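Local coordinates for protein pectinesterase A (Erwinia chrysanthemi, PDB 2NTP) that hydrolyses the methyl esters of pectin's galacturonic acid chain, releasing methanol, and probably so starts the maceration and soft rot of plant tissue, at residues 107-112 with 128-133; 148-153 with 169-174. All coordinates share one frame; numbering follows the deposited sequence.

Contact 1 of 2, residues 107-112 with 128-133. With ADA (alpha-D-galactopyranuronic acid), chain C.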
loop_
_atom_site.group_PDB
_atom_site.type_symbol
_atom_site.label_atom_id
_atom_site.label_comp_id
_atom_site.label_asym_id
_atom_site.label_seq_id
_atom_site.Cartn_x
_atom_site.Cartn_y
_atom_site.Cartn_z
ATOM N N ASN A 107 9.832 3.346 -1.872
ATOM C CA ASN A 107 9.958 4.428 -2.843
ATOM C C ASN A 107 10.715 5.557 -2.159
ATOM O O ASN A 107 10.288 6.070 -1.117
ATOM C CB ASN A 107 8.613 4.896 -3.403
ATOM C CG ASN A 107 8.776 5.753 -4.661
ATOM O OD1 ASN A 107 9.598 6.676 -4.698
ATOM N ND2 ASN A 107 7.997 5.449 -5.689
ATOM N N ASP A 108 11.864 5.902 -2.729
ATOM C CA ASP A 108 12.776 6.847 -2.093
ATOM C C ASP A 108 12.553 8.289 -2.537
ATOM O O ASP A 108 13.375 9.164 -2.238
ATOM C CB ASP A 108 14.235 6.426 -2.321
ATOM C CG ASP A 108 14.664 5.284 -1.421
ATOM O OD1 ASP A 108 13.957 4.972 -0.441
ATOM O OD2 ASP A 108 15.736 4.703 -1.695
ATOM N N PHE A 109 11.449 8.546 -3.240
ATOM C CA PHE A 109 11.084 9.922 -3.565
ATOM C C PHE A 109 11.068 10.729 -2.276
ATOM O O PHE A 109 10.354 10.399 -1.316
ATOM C CB PHE A 109 9.736 10.016 -4.287
ATOM C CG PHE A 109 9.259 11.430 -4.496
ATOM C CD1 PHE A 109 9.960 12.298 -5.327
ATOM C CD2 PHE A 109 8.106 11.888 -3.861
ATOM C CE1 PHE A 109 9.522 13.604 -5.523
ATOM C CE2 PHE A 109 7.659 13.199 -4.047
ATOM C CZ PHE A 109 8.373 14.056 -4.885
ATOM N N ASP A 110 11.882 11.778 -2.252
ATOM C CA ASP A 110 12.033 12.583 -1.054
ATOM C C ASP A 110 10.913 13.612 -0.989
ATOM O O ASP A 110 11.104 14.785 -1.310
ATOM C CB ASP A 110 13.410 13.254 -1.039
ATOM C CG ASP A 110 13.805 13.772 0.334
ATOM O OD1 ASP A 110 12.921 14.052 1.175
ATOM O OD2 ASP A 110 15.028 13.918 0.564
ATOM N N PHE A 111 9.734 13.157 -0.578
ATOM C CA PHE A 111 8.586 14.046 -0.446
ATOM C C PHE A 111 8.877 15.310 0.380
ATOM O O PHE A 111 8.578 16.410 -0.077
ATOM C CB PHE A 111 7.373 13.289 0.102
ATOM C CG PHE A 111 6.170 14.153 0.323
ATOM C CD1 PHE A 111 5.287 14.417 -0.717
ATOM C CD2 PHE A 111 5.915 14.703 1.577
ATOM C CE1 PHE A 111 4.167 15.219 -0.510
ATOM C CE2 PHE A 111 4.800 15.502 1.791
ATOM C CZ PHE A 111 3.926 15.770 0.740
ATOM N N PRO A 112 9.446 15.166 1.599
ATOM C CA PRO A 112 9.687 16.391 2.377
ATOM C C PRO A 112 10.638 17.383 1.699
ATOM O O PRO A 112 10.400 18.589 1.761
ATOM C CB PRO A 112 10.295 15.867 3.681
ATOM C CG PRO A 112 9.776 14.449 3.790
ATOM C CD PRO A 112 9.834 13.964 2.365
ATOM N N THR A 128 2.838 14.227 -6.419
ATOM C CA THR A 128 3.761 13.730 -5.406
ATOM C C THR A 128 3.515 12.288 -4.964
ATOM O O THR A 128 4.219 11.779 -4.089
ATOM C CB THR A 128 3.757 14.648 -4.166
ATOM O OG1 THR A 128 2.405 14.958 -3.807
ATOM C CG2 THR A 128 4.505 15.943 -4.471
ATOM N N GLN A 129 2.539 11.621 -5.570
ATOM C CA GLN A 129 2.362 10.201 -5.273
ATOM C C GLN A 129 3.615 9.439 -5.690
ATOM O O GLN A 129 4.227 9.737 -6.713
ATOM C CB GLN A 129 1.083 9.609 -5.884
ATOM C CG GLN A 129 0.651 10.120 -7.235
ATOM C CD GLN A 129 0.046 11.516 -7.214
ATOM O OE1 GLN A 129 0.695 12.449 -7.609
ATOM N NE2 GLN A 129 -1.205 11.650 -6.770
ATOM N N ALA A 130 4.018 8.479 -4.864
ATOM C CA ALA A 130 5.229 7.714 -5.120
ATOM C C ALA A 130 5.078 6.336 -4.481
ATOM O O ALA A 130 5.369 6.132 -3.297
ATOM C CB ALA A 130 6.461 8.456 -4.593
ATOM N N VAL A 131 4.604 5.401 -5.294
ATOM C CA VAL A 131 4.215 4.069 -4.837
ATOM C C VAL A 131 5.426 3.171 -4.567
ATOM O O VAL A 131 6.345 3.108 -5.378
ATOM C CB VAL A 131 3.279 3.407 -5.875
ATOM C CG1 VAL A 131 2.865 2.007 -5.423
ATOM C CG2 VAL A 131 2.043 4.270 -6.125
ATOM N N ALA A 132 5.416 2.476 -3.428
ATOM C CA ALA A 132 6.445 1.476 -3.132
ATOM C C ALA A 132 6.077 0.132 -3.759
ATOM O O ALA A 132 6.889 -0.483 -4.453
ATOM C CB ALA A 132 6.648 1.329 -1.612
ATOM N N LEU A 133 4.839 -0.297 -3.527
ATOM C CA LEU A 133 4.341 -1.582 -4.004
ATOM C C LEU A 133 2.964 -1.434 -4.627
ATOM O O LEU A 133 2.063 -0.831 -4.032
ATOM C CB LEU A 133 4.284 -2.573 -2.837
ATOM C CG LEU A 133 3.682 -3.959 -3.064
ATOM C CD1 LEU A 133 4.510 -4.759 -4.072
ATOM C CD2 LEU A 133 3.598 -4.683 -1.714
HETATM C C1 ADA C . -4.257 13.704 -4.846
HETATM C C2 ADA C . -5.330 13.605 -5.926
HETATM C C3 ADA C . -6.394 12.587 -5.510
HETATM C C4 ADA C . -5.736 11.251 -5.155
HETATM C C5 ADA C . -4.704 11.479 -4.048
HETATM C C6 ADA C . -3.986 10.224 -3.621
HETATM O O2 ADA C . -5.912 14.899 -6.128
HETATM O O3 ADA C . -7.350 12.423 -6.567
HETATM O O4 ADA C . -5.057 10.737 -6.307
HETATM O O5 ADA C . -3.727 12.412 -4.535
HETATM O O6B ADA C . -4.619 9.160 -3.406
HETATM O O6A ADA C . -2.749 10.312 -3.484
#

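Contact 2 of 2, residues 148-153 with 169-174. With ADA (alpha-D-galactopyranuronic acid), chain C; ADA (alpha-D-galactopyranuronic acid), chain B.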
loop_
_atom_site.group_PDB
_atom_site.type_symbol
_atom_site.label_atom_id
_atom_site.label_comp_id
_atom_site.label_asym_id
_atom_site.label_seq_id
_atom_site.Cartn_x
_atom_site.Cartn_y
_atom_site.Cartn_z
ATOM N N SER A 148 8.479 -4.737 4.996
ATOM C CA SER A 148 8.345 -3.321 5.311
ATOM C C SER A 148 8.155 -2.542 4.028
ATOM O O SER A 148 8.939 -2.701 3.101
ATOM C CB SER A 148 9.593 -2.823 6.042
ATOM O OG SER A 148 9.551 -1.413 6.232
ATOM N N LEU A 149 7.109 -1.714 3.981
ATOM C CA LEU A 149 6.823 -0.876 2.817
ATOM C C LEU A 149 6.985 0.586 3.197
ATOM O O LEU A 149 6.345 1.063 4.143
ATOM C CB LEU A 149 5.402 -1.125 2.306
ATOM C CG LEU A 149 4.999 -2.565 1.988
ATOM C CD1 LEU A 149 3.560 -2.600 1.471
ATOM C CD2 LEU A 149 5.957 -3.196 0.984
ATOM N N VAL A 150 7.842 1.289 2.464
ATOM C CA VAL A 150 8.216 2.660 2.818
ATOM C C VAL A 150 7.829 3.669 1.747
ATOM O O VAL A 150 8.164 3.506 0.574
ATOM C CB VAL A 150 9.737 2.769 3.090
ATOM C CG1 VAL A 150 10.134 4.211 3.335
ATOM C CG2 VAL A 150 10.138 1.877 4.283
ATOM N N GLY A 151 7.130 4.718 2.167
ATOM C CA GLY A 151 6.844 5.843 1.282
ATOM C C GLY A 151 6.199 6.968 2.057
ATOM O O GLY A 151 6.204 6.971 3.300
ATOM N N TYR A 152 5.662 7.935 1.322
ATOM C CA TYR A 152 4.892 9.017 1.912
ATOM C C TYR A 152 3.484 8.962 1.314
ATOM O O TYR A 152 2.605 8.292 1.857
ATOM C CB TYR A 152 5.582 10.373 1.684
ATOM C CG TYR A 152 6.904 10.537 2.419
ATOM C CD1 TYR A 152 6.943 11.049 3.719
ATOM C CD2 TYR A 152 8.113 10.183 1.816
ATOM C CE1 TYR A 152 8.156 11.199 4.402
ATOM C CE2 TYR A 152 9.332 10.334 2.492
ATOM C CZ TYR A 152 9.345 10.849 3.777
ATOM O OH TYR A 152 10.548 11.005 4.448
ATOM N N GLN A 153 3.274 9.633 0.189
ATOM C CA GLN A 153 1.973 9.593 -0.474
ATOM C C GLN A 153 1.831 8.330 -1.318
ATOM O O GLN A 153 2.689 8.043 -2.162
ATOM C CB GLN A 153 1.778 10.841 -1.334
ATOM C CG GLN A 153 0.372 10.968 -1.944
ATOM C CD GLN A 153 0.111 12.348 -2.528
ATOM O OE1 GLN A 153 0.965 13.227 -2.475
ATOM N NE2 GLN A 153 -1.081 12.542 -3.077
ATOM N N ARG A 169 5.348 -3.858 8.261
ATOM C CA ARG A 169 5.402 -2.432 8.568
ATOM C C ARG A 169 5.052 -1.677 7.301
ATOM O O ARG A 169 5.571 -1.986 6.229
ATOM C CB ARG A 169 6.791 -2.015 9.074
ATOM C CG ARG A 169 6.867 -0.576 9.630
ATOM C CD ARG A 169 8.326 -0.156 9.824
ATOM N NE ARG A 169 8.505 1.155 10.467
ATOM C CZ ARG A 169 8.680 2.311 9.824
ATOM N NH1 ARG A 169 8.669 2.364 8.494
ATOM N NH2 ARG A 169 8.846 3.434 10.522
ATOM N N ILE A 170 4.141 -0.714 7.414
ATOM C CA ILE A 170 3.798 0.153 6.283
ATOM C C ILE A 170 3.771 1.593 6.776
ATOM O O ILE A 170 3.070 1.904 7.734
ATOM C CB ILE A 170 2.432 -0.217 5.639
ATOM C CG1 ILE A 170 2.400 -1.702 5.235
ATOM C CG2 ILE A 170 2.152 0.692 4.432
ATOM C CD1 ILE A 170 1.037 -2.223 4.768
ATOM N N SER A 171 4.548 2.456 6.128
ATOM C CA SER A 171 4.625 3.860 6.511
ATOM C C SER A 171 4.157 4.757 5.379
ATOM O O SER A 171 4.253 4.393 4.201
ATOM C CB SER A 171 6.058 4.238 6.907
ATOM O OG SER A 171 6.899 4.327 5.776
ATOM N N GLY A 172 3.664 5.937 5.746
ATOM C CA GLY A 172 3.231 6.916 4.759
ATOM C C GLY A 172 2.474 8.088 5.345
ATOM O O GLY A 172 2.378 8.252 6.567
ATOM N N THR A 173 1.919 8.898 4.452
ATOM C CA THR A 173 1.199 10.107 4.838
ATOM C C THR A 173 -0.217 10.097 4.255
ATOM O O THR A 173 -1.176 9.699 4.930
ATOM C CB THR A 173 1.972 11.363 4.384
ATOM O OG1 THR A 173 2.307 11.233 3.000
ATOM C CG2 THR A 173 3.268 11.516 5.185
ATOM N N VAL A 174 -0.338 10.497 2.993
ATOM C CA VAL A 174 -1.644 10.630 2.345
ATOM C C VAL A 174 -2.009 9.363 1.578
ATOM O O VAL A 174 -1.296 8.967 0.654
ATOM C CB VAL A 174 -1.664 11.852 1.382
ATOM C CG1 VAL A 174 -2.897 11.823 0.465
ATOM C CG2 VAL A 174 -1.601 13.160 2.170
HETATM C C1 ADA C . -4.257 13.704 -4.846
HETATM C C2 ADA C . -5.330 13.605 -5.926
HETATM C C3 ADA C . -6.394 12.587 -5.510
HETATM C C4 ADA C . -5.736 11.251 -5.155
HETATM C C5 ADA C . -4.704 11.479 -4.048
HETATM C C6 ADA C . -3.986 10.224 -3.621
HETATM O O2 ADA C . -5.912 14.899 -6.128
HETATM O O3 ADA C . -7.350 12.423 -6.567
HETATM O O4 ADA C . -5.057 10.737 -6.307
HETATM O O5 ADA C . -3.727 12.412 -4.535
HETATM O O6B ADA C . -4.619 9.160 -3.406
HETATM O O6A ADA C . -2.749 10.312 -3.484
HETATM C C1 ADA B . -4.285 15.693 -0.396
HETATM C C2 ADA B . -3.077 15.319 -1.256
HETATM C C3 ADA B . -3.188 15.943 -2.646
HETATM C C4 ADA B . -4.568 15.697 -3.265
HETATM C C5 ADA B . -5.693 16.060 -2.297
HETATM C C6 ADA B . -7.025 15.697 -2.894
HETATM O O2 ADA B . -1.887 15.796 -0.626
HETATM O O3 ADA B . -2.160 15.423 -3.501
HETATM O O4 ADA B . -4.724 14.321 -3.628
HETATM O O5 ADA B . -5.499 15.346 -1.070
HETATM O O6B ADA B . -7.854 15.097 -2.180
HETATM O O6A ADA B . -7.257 16.003 -4.085
HETATM O O HOH W 1 7.675 0.550 6.648
#

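Contact 1 of 2, residues 107-112 with 128-133
Asn107 reaches across to the backbone of Val131 with its side-chain amide. With CG anti to the backbone N (chi1 -165°), Asn107 ND2 gives an almost straight hydrogen bond of 2.9 Å to Val131 O. The acceptor lies close to the plane of the amide, but the donor stands above the carbonyl plane of Val131. ND2 is also hydrogen-bonded to Thr71 O. At the other end of the amide, Asn107 OD1 accepts a hydrogen bond from Phe109 N at 3.0 Å, which closes an Asx turn. Hydrogen bonds at both ends therefore fix the rotation of the group, and Asn107 CG also packs 3.6 Å from Ala130 CB.

Phe109 follows, its CB 3.6 Å from Ala130 CB and its ring slanting past that methyl group, with Phe109 CE2 3.7 Å from Thr128 O. Phe111, at the start of helix 111-116, turns the edge of its ring to Thr128: Phe111 CE1 is 3.7 Å from Thr128 CB, which lies near the ring plane. A hydrogen bond from Thr128 OG1 makes Thr128 a second-shell neighbour of Gln153, the transition-state stabiliser.

The contact joins the end of strand 103-107 and the first turn of helix 111-116 to the loop that leads into strand 133-135. Backbone hydrogen bonds continue from Asn107 to Val150 in strand 147-150 and from Ala130 to Gln153, while Gln129, a substrate-binding residue, touches helix 84-87 through Thr85.

Contact 2 of 2, residues 148-153 with 169-174
Leu149 and Ile170 lie side by side on one face of a parallel sheet, their side chains pointing the same way, with Leu149 CD1 4.0 Å from Ile170 CG1. Ser148 and Arg169 form the neighbouring pair on the other face. There the extended arginine chain runs past the serine, and one water links the two: it lies 2.7 Å from Ser148 OG, accepts from Arg169 NH1 and donates to Leu149 O. Between the strands, Leu149 N hydrogen-bonds to Arg169 O at 2.7 Å and Ser171 N to Leu149 O at 3.0 Å.

Beyond the strands, Tyr152 and Thr173 cross at a slant. Thr173 CG2 meets the edge of the tyrosine ring near its plane, 4.0 Å from Tyr152 CD1, while Arg193 makes a cation-pi contact with the ring. Thr173 N hydrogen-bonds to Tyr152 O at 2.8 Å from well above the carbonyl plane.

Gln153 ends the first segment with its CG anti to the backbone N (chi1 -173°) and the rest of the chain extended, which carries the amide alongside Val174 into the glycan pocket. Gln153 NE2 donates hydrogen bonds to O6A of the chain C galacturonate at 2.8 Å and to O3 of the chain B galacturonate at 3.1 Å. Gln153 OE1 is hydrogen-bonded to Thr128 OG1, so both ends of this transition-state stabiliser are held.

Strands 147-150 and 169-172 are neighbouring strands in one parallel sheet of the right-handed parallel beta-helix characteristic of the pectinesterase family, contributed by successive rungs. Strand 103-107 flanks the first and strand 189-192 the second, while Leu156 of strand 156-158 packs against both Leu149 and Ile170.

The two contacts follow one another along the chain, contact 1 closing before contact 2 opens, and their centres are about 9 Å apart. Strands 103-107, 147-150 and 169-172 are consecutive in the same parallel sheet, so residues 107-112 and 148-153 belong to neighbouring rungs. The contacts also meet directly: Ala132 CB packs against Val150 O, and Pro112 CD lies 3.5 Å from Tyr152 CZ. Both approach the same galacturonate of chain C, contact 1 through Gln129 and contact 2 through Gln153. Loop residues that follow strands 147-150 and 169-172, together with the loop before strand 133-135, thus meet at the substrate cleft, next to the proton donor Asp154 and the nucleophile Asp175.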